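Local coordinates for protein DNA endonuclease I-CvuI (Chlorella vulgaris, PDB 5A77) that cleaves double-stranded DNA at a long target sequence as a magnesium-dependent LAGLIDADG homing endonuclease, probably serving the mobility of its own chloroplast intron, at residues Ile56-Asp59 with Ile60-Ile63; Leu87-Thr90 with Leu91-Leu95; Leu146-Asn149 with Val150-Leu154. All blocks are in the same frame, centred on the assembly; numbering follows the deposited sequence.

Contact 1: Ile56-Asp59 with Ile60-Ile63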
loop_
_atom_site.group_PDB
_atom_site.type_symbol
_atom_site.label_atom_id
_atom_site.label_comp_id
_atom_site.label_asym_id
_atom_site.label_seq_id
_atom_site.Cartn_x
_atom_site.Cartn_y
_atom_site.Cartn_z
ATOM N N ILE B 56 -3.841 -10.074 -8.038
ATOM C CA ILE B 56 -4.221 -8.664 -7.882
ATOM C C ILE B 56 -3.564 -7.761 -8.965
ATOM O O ILE B 56 -4.169 -6.787 -9.412
ATOM C CB ILE B 56 -3.880 -8.144 -6.442
ATOM C CG1 ILE B 56 -4.736 -6.926 -6.061
ATOM C CG2 ILE B 56 -2.390 -7.855 -6.266
ATOM C CD1 ILE B 56 -6.222 -7.234 -5.903
ATOM N N LEU B 57 -2.354 -8.109 -9.398
ATOM C CA LEU B 57 -1.657 -7.355 -10.434
ATOM C C LEU B 57 -2.288 -7.546 -11.828
ATOM O O LEU B 57 -2.229 -6.650 -12.677
ATOM C CB LEU B 57 -0.181 -7.756 -10.471
ATOM C CG LEU B 57 0.559 -7.529 -9.158
ATOM C CD1 LEU B 57 2.020 -7.867 -9.316
ATOM C CD2 LEU B 57 0.403 -6.082 -8.737
ATOM N N LEU B 58 -2.883 -8.720 -12.052
ATOM C CA LEU B 58 -3.668 -8.979 -13.254
ATOM C C LEU B 58 -5.005 -8.236 -13.205
ATOM O O LEU B 58 -5.496 -7.787 -14.236
ATOM C CB LEU B 58 -3.907 -10.477 -13.430
ATOM C CG LEU B 58 -2.656 -11.350 -13.578
ATOM C CD1 LEU B 58 -3.036 -12.824 -13.711
ATOM C CD2 LEU B 58 -1.799 -10.896 -14.756
ATOM N N ASP B 59 -5.595 -8.107 -12.013
ATOM C CA ASP B 59 -6.777 -7.257 -11.839
ATOM C C ASP B 59 -6.460 -5.782 -12.156
ATOM O O ASP B 59 -7.295 -5.045 -12.675
ATOM C CB ASP B 59 -7.328 -7.347 -10.417
ATOM C CG ASP B 59 -7.988 -8.679 -10.111
ATOM O OD1 ASP B 59 -8.262 -9.467 -11.050
ATOM O OD2 ASP B 59 -8.258 -8.924 -8.911
ATOM N N ILE B 60 -5.254 -5.350 -11.821
ATOM C CA ILE B 60 -4.897 -3.954 -12.012
ATOM C C ILE B 60 -4.659 -3.698 -13.491
ATOM O O ILE B 60 -5.057 -2.670 -14.025
ATOM C CB ILE B 60 -3.658 -3.565 -11.183
ATOM C CG1 ILE B 60 -4.027 -3.501 -9.696
ATOM C CG2 ILE B 60 -3.104 -2.225 -11.649
ATOM C CD1 ILE B 60 -2.852 -3.553 -8.751
ATOM N N GLN B 61 -4.037 -4.664 -14.153
ATOM C CA GLN B 61 -3.812 -4.584 -15.587
ATOM C C GLN B 61 -5.119 -4.494 -16.363
ATOM O O GLN B 61 -5.213 -3.750 -17.341
ATOM C CB GLN B 61 -3.011 -5.790 -16.067
ATOM C CG GLN B 61 -2.798 -5.808 -17.560
ATOM C CD GLN B 61 -2.138 -7.086 -18.028
ATOM O OE1 GLN B 61 -2.744 -8.164 -18.003
ATOM N NE2 GLN B 61 -0.881 -6.978 -18.456
ATOM N N LYS B 62 -6.120 -5.254 -15.930
ATOM C CA LYS B 62 -7.416 -5.283 -16.604
ATOM C C LYS B 62 -8.147 -3.964 -16.425
ATOM O O LYS B 62 -8.709 -3.426 -17.380
ATOM C CB LYS B 62 -8.284 -6.430 -16.077
ATOM C CG LYS B 62 -9.647 -6.523 -16.740
ATOM C CD LYS B 62 -10.247 -7.897 -16.542
ATOM C CE LYS B 62 -11.481 -8.118 -17.412
ATOM N NZ LYS B 62 -11.897 -9.554 -17.428
ATOM N N ILE B 63 -8.139 -3.459 -15.193
ATOM C CA ILE B 63 -8.742 -2.169 -14.868
ATOM C C ILE B 63 -8.139 -1.043 -15.708
ATOM O O ILE B 63 -8.850 -0.157 -16.184
ATOM C CB ILE B 63 -8.568 -1.836 -13.374
ATOM C CG1 ILE B 63 -9.524 -2.674 -12.528
ATOM C CG2 ILE B 63 -8.805 -0.351 -13.110
ATOM C CD1 ILE B 63 -9.521 -2.295 -11.075
#
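Ile60 reaches back one helical turn towards Ile56 and Leu57. Its CB sits 3.7 Å from Ile56 O, and CG1 comes closer, 3.3 Å from that same oxygen. The tip, CD1, stays near Ile56 O and also lies 4.1 Å from Leu57 CD2. With CG1 anti to the carbonyl carbon (chi1 -72°), the long branch runs back along the helix, side by side with Leu57 and pointing the same way. The backbone bond from Ile60 N to Ile56 O is weak and bent, whereas those from Gln61 N to Leu57 O and from Lys62 N to Leu58 O are straighter. The segment belongs to helix 55-64 of the LAGLIDADG fold, which follows the second strand of the antiparallel sheet. Leu57 and Ile60 both touch Val47 and Phe79 of that sheet, Ile60 also meets Leu15 of helix 6-22, and Ile56 packs on Leu100 of the second subunit. Trimmed to an alanine, Ile60 would lose CG1, CG2 and CD1, which is likely to leave a gap beside Leu57 CD2 and weaken the packing of this helix on Val47, Phe79 and Leu15. One turn on, Ile63 repeats the pattern: its CG1 lies 3.3 Å from Asp59 O, which also accepts Ile63 N at 3.1 Å (N-H...O 164°). Gln61 CB lies over Leu57 O, 3.6 Å away, while its extended chain carries NE2 to a hydrogen bond with Gly67 O.

Contact 2: Leu87-Thr90 with Leu91-Leu95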
loop_
_atom_site.group_PDB
_atom_site.type_symbol
_atom_site.label_atom_id
_atom_site.label_comp_id
_atom_site.label_asym_id
_atom_site.label_seq_id
_atom_site.Cartn_x
_atom_site.Cartn_y
_atom_site.Cartn_z
ATOM N N LEU B 87 1.819 5.530 -20.168
ATOM C CA LEU B 87 1.918 5.856 -18.745
ATOM C C LEU B 87 1.243 7.190 -18.490
ATOM O O LEU B 87 0.724 7.434 -17.404
ATOM C CB LEU B 87 3.373 5.876 -18.267
ATOM C CG LEU B 87 3.600 6.491 -16.882
ATOM C CD1 LEU B 87 2.791 5.758 -15.808
ATOM C CD2 LEU B 87 5.061 6.529 -16.504
ATOM N N GLN B 88 1.241 8.050 -19.501
ATOM C CA GLN B 88 0.491 9.296 -19.437
ATOM C C GLN B 88 -0.942 8.936 -19.170
ATOM O O GLN B 88 -1.499 9.299 -18.157
ATOM C CB GLN B 88 0.616 10.120 -20.733
ATOM C CG GLN B 88 -0.064 11.489 -20.650
ATOM C CD GLN B 88 -0.115 12.224 -21.984
ATOM O OE1 GLN B 88 0.588 11.867 -22.935
ATOM N NE2 GLN B 88 -0.938 13.265 -22.053
ATOM N N THR B 89 -1.512 8.143 -20.058
ATOM C CA THR B 89 -2.909 7.739 -19.943
ATOM C C THR B 89 -3.282 7.129 -18.589
ATOM O O THR B 89 -4.401 7.293 -18.118
ATOM C CB THR B 89 -3.246 6.762 -21.069
ATOM O OG1 THR B 89 -3.099 7.457 -22.311
ATOM C CG2 THR B 89 -4.671 6.252 -20.961
ATOM N N THR B 90 -2.342 6.463 -17.938
ATOM C CA THR B 90 -2.648 5.908 -16.630
ATOM C C THR B 90 -2.681 7.005 -15.552
ATOM O O THR B 90 -3.481 6.954 -14.616
ATOM C CB THR B 90 -1.638 4.812 -16.236
ATOM O OG1 THR B 90 -1.683 3.768 -17.215
ATOM C CG2 THR B 90 -1.988 4.230 -14.880
ATOM N N LEU B 91 -1.835 8.012 -15.702
ATOM C CA LEU B 91 -1.676 9.005 -14.657
ATOM C C LEU B 91 -2.899 9.915 -14.512
ATOM O O LEU B 91 -3.332 10.167 -13.378
ATOM C CB LEU B 91 -0.408 9.815 -14.901
ATOM C CG LEU B 91 0.785 8.962 -14.455
ATOM C CD1 LEU B 91 2.126 9.606 -14.761
ATOM C CD2 LEU B 91 0.673 8.660 -12.971
ATOM N N GLU B 92 -3.450 10.320 -15.626
ATOM C CA GLU B 92 -4.625 11.126 -15.666
ATOM C C GLU B 92 -5.845 10.409 -15.088
ATOM O O GLU B 92 -6.839 11.018 -14.779
ATOM C CB GLU B 92 -4.888 11.589 -17.109
ATOM C CG GLU B 92 -3.770 11.342 -18.130
ATOM C CD GLU B 92 -3.800 12.294 -19.323
ATOM O OE1 GLU B 92 -3.212 13.379 -19.229
ATOM O OE2 GLU B 92 -4.392 11.963 -20.366
ATOM N N LYS B 93 -5.774 9.102 -14.961
ATOM C CA LYS B 93 -6.822 8.296 -14.338
ATOM C C LYS B 93 -6.701 8.413 -12.838
ATOM O O LYS B 93 -7.686 8.643 -12.148
ATOM C CB LYS B 93 -6.732 6.834 -14.770
ATOM C CG LYS B 93 -7.482 6.531 -16.043
ATOM C CD LYS B 93 -6.966 5.268 -16.675
ATOM C CE LYS B 93 -7.550 5.078 -18.052
ATOM N NZ LYS B 93 -6.799 4.029 -18.803
ATOM N N LEU B 94 -5.472 8.282 -12.348
ATOM C CA LEU B 94 -5.194 8.245 -10.914
ATOM C C LEU B 94 -5.063 9.628 -10.287
ATOM O O LEU B 94 -5.495 9.846 -9.157
ATOM C CB LEU B 94 -3.918 7.441 -10.662
ATOM C CG LEU B 94 -4.061 6.007 -11.178
ATOM C CD1 LEU B 94 -2.798 5.175 -10.974
ATOM C CD2 LEU B 94 -5.248 5.362 -10.494
ATOM N N LEU B 95 -4.463 10.546 -11.042
ATOM C CA LEU B 95 -4.149 11.915 -10.614
ATOM C C LEU B 95 -5.165 12.581 -9.680
ATOM O O LEU B 95 -4.775 13.108 -8.639
ATOM C CB LEU B 95 -3.959 12.783 -11.856
ATOM C CG LEU B 95 -2.895 13.863 -11.888
ATOM C CD1 LEU B 95 -1.623 13.378 -11.228
ATOM C CD2 LEU B 95 -2.652 14.214 -13.350
#
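Leu87 overlaps Leu91 one turn along helix 84-94, its CD1 4.0 Å from Leu91 CG, and the two side chains cross at a slant. Leu87 has CG anti to the backbone N (chi1 168°), while Leu91 has CG anti to the carbonyl carbon; with these different first torsions the two branched ends meet. Leu87 also packs on Val43, Leu45 and Val81 of the sheet, and Leu91 on Leu109 of helix 102-114, placing the pair between sheet and helix. Thr90 and Leu94 run alongside each other, with Thr90 CG2 4.1 Å from Leu94 CD1. Thr90 O accepts two backbone bonds: Leu94 N approaches in the carbonyl plane, Lys93 N from above it. The hydroxyl of Thr90 is bonded to Ser86 O. Gln88 NE2 lies 3.6 Å from Glu92 OE1, amide and carboxylate turned 75° apart. Lys93 stretches beside Thr89, and its NZ, 3.8 Å from Thr89 CG2, makes a weak hydrogen bond with Leu64 O. The chemistry is divided: Leu87, Leu91, Leu94 and the Thr90 methyl lie on the buried side, and Gln88, Glu92 and Lys93 towards the more exposed side, Gln88 also touching Leu109, with the lysine ammonium tying this helix weakly to the end of helix 55-64.

Contact 3: Leu146-Asn149 with Val150-Leu154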
loop_
_atom_site.group_PDB
_atom_site.type_symbol
_atom_site.label_atom_id
_atom_site.label_comp_id
_atom_site.label_asym_id
_atom_site.label_seq_id
_atom_site.Cartn_x
_atom_site.Cartn_y
_atom_site.Cartn_z
ATOM N N LEU B 146 23.006 10.540 -12.417
ATOM C CA LEU B 146 22.278 11.800 -12.288
ATOM C C LEU B 146 22.412 12.679 -13.530
ATOM O O LEU B 146 23.158 12.349 -14.462
ATOM C CB LEU B 146 22.764 12.565 -11.061
ATOM C CG LEU B 146 22.372 11.962 -9.713
ATOM C CD1 LEU B 146 23.594 11.932 -8.800
ATOM C CD2 LEU B 146 21.214 12.739 -9.088
ATOM N N ALA B 147 21.680 13.792 -13.541
ATOM C CA ALA B 147 21.726 14.725 -14.661
ATOM C C ALA B 147 23.150 15.177 -14.960
ATOM O O ALA B 147 23.535 15.248 -16.127
ATOM C CB ALA B 147 20.844 15.928 -14.398
ATOM N N GLU B 148 23.927 15.465 -13.913
ATOM C CA GLU B 148 25.308 15.937 -14.080
ATOM C C GLU B 148 26.138 14.979 -14.940
ATOM O O GLU B 148 27.065 15.405 -15.632
ATOM C CB GLU B 148 25.994 16.125 -12.722
ATOM C CG GLU B 148 26.356 17.567 -12.352
ATOM C CD GLU B 148 26.890 18.412 -13.519
ATOM O OE1 GLU B 148 27.992 18.125 -14.043
ATOM O OE2 GLU B 148 26.216 19.398 -13.891
ATOM N N ASN B 149 25.808 13.687 -14.892
ATOM C CA ASN B 149 26.485 12.714 -15.744
ATOM C C ASN B 149 26.101 12.924 -17.208
ATOM O O ASN B 149 26.970 13.033 -18.082
ATOM C CB ASN B 149 26.166 11.282 -15.304
ATOM C CG ASN B 149 26.612 10.998 -13.879
ATOM O OD1 ASN B 149 26.005 10.197 -13.171
ATOM N ND2 ASN B 149 27.671 11.667 -13.449
ATOM N N VAL B 150 24.799 13.003 -17.462
ATOM C CA VAL B 150 24.286 13.253 -18.801
ATOM C C VAL B 150 24.855 14.551 -19.386
ATOM O O VAL B 150 25.398 14.554 -20.505
ATOM C CB VAL B 150 22.749 13.312 -18.796
ATOM C CG1 VAL B 150 22.213 13.806 -20.116
ATOM C CG2 VAL B 150 22.200 11.948 -18.504
ATOM N N ARG B 151 24.748 15.641 -18.629
ATOM C CA ARG B 151 25.160 16.941 -19.132
ATOM C C ARG B 151 26.636 16.911 -19.520
ATOM O O ARG B 151 27.027 17.436 -20.568
ATOM C CB ARG B 151 24.906 18.044 -18.107
ATOM C CG ARG B 151 26.139 18.786 -17.660
ATOM C CD ARG B 151 25.793 19.974 -16.793
ATOM N NE ARG B 151 26.991 20.722 -16.415
ATOM C CZ ARG B 151 27.607 21.581 -17.221
ATOM N NH1 ARG B 151 27.123 21.777 -18.437
ATOM N NH2 ARG B 151 28.693 22.239 -16.821
ATOM N N GLU B 152 27.455 16.257 -18.710
ATOM C CA GLU B 152 28.879 16.335 -18.952
ATOM C C GLU B 152 29.317 15.491 -20.138
ATOM O O GLU B 152 30.191 15.902 -20.899
ATOM C CB GLU B 152 29.642 15.971 -17.669
ATOM C CG GLU B 152 31.071 16.490 -17.683
ATOM C CD GLU B 152 31.208 18.018 -17.507
ATOM O OE1 GLU B 152 30.198 18.763 -17.395
ATOM O OE2 GLU B 152 32.374 18.466 -17.514
ATOM N N CYS B 153 28.691 14.333 -20.301
ATOM C CA CYS B 153 29.003 13.431 -21.400
ATOM C C CYS B 153 28.395 13.970 -22.699
ATOM O O CYS B 153 28.917 13.743 -23.788
ATOM C CB CYS B 153 28.478 12.028 -21.100
ATOM S SG CYS B 153 28.343 10.899 -22.495
ATOM N N LEU B 154 27.297 14.710 -22.572
ATOM C CA LEU B 154 26.728 15.449 -23.689
ATOM C C LEU B 154 27.736 16.486 -24.143
ATOM O O LEU B 154 27.928 16.706 -25.347
ATOM C CB LEU B 154 25.424 16.138 -23.291
ATOM C CG LEU B 154 24.144 15.306 -23.262
ATOM C CD1 LEU B 154 22.945 16.149 -22.835
ATOM C CD2 LEU B 154 23.886 14.633 -24.606
#
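Glu148 and Arg151 meet one turn apart through a salt bridge, Glu148 OE2 lying 3.0 Å from Arg151 NE. At 121° the N-H...O bond is weak, and charge attraction probably contributes much of the hold. Arg151 is extended from CG to NE, and Glu148, bent at chi2 (-40°), curls up alongside it. Glu148 OE2 reaches the guanidinium edge near its plane, the carboxylate turned 67° from that plane. Glu152 OE1 lies above one guanidinium face, offset toward the rim and 3.8 Å from Arg151 NH2, a long charge pairing completing a salt-bridge network. Glu148 OE1 and Glu152 OE1 are 4.1 Å apart, and the arginine they share probably offsets their repulsion. These residues open helix 147-156, with Leu146 at the N-cap position. Asn149 OD1 accepts Leu146 N at 3.1 Å from above the amide plane, the N3 side chain taking the N-cap amide as in one half of a capping box. Asp132 of helix 121-135 takes the next amide, Ala147 N. Val150 CB rests 3.4 Å from Ala147 O, and Val150 N makes a weak bond to Leu146 O. Asn149 O accepts Cys153 N at 3.1 Å. Ala147 packs on Met125 and Leu129, and Arg151 also touches Met125.

Overall arrangement
The three contacts follow one another along the chain as separate helical segments, on helices 55-64, 84-94 and 147-156. Contacts 1 and 2 are neighbours, with centres 15 Å apart and nearest atoms about 5 Å apart, and both helices pack on strands 39-50 and 76-82. Contact 1 lies closest to the metal site: the side chain of Ile56 is about 9 Å from a bound magnesium ion. Contact 3 is remote, its centre 37 Å from contact 1 and 29 Å from contact 2, across the centre of the chain from both. All three nevertheless stay near the bound DNA, with nearest atoms about 7, 8 and 6 Å away for contacts 1, 2 and 3.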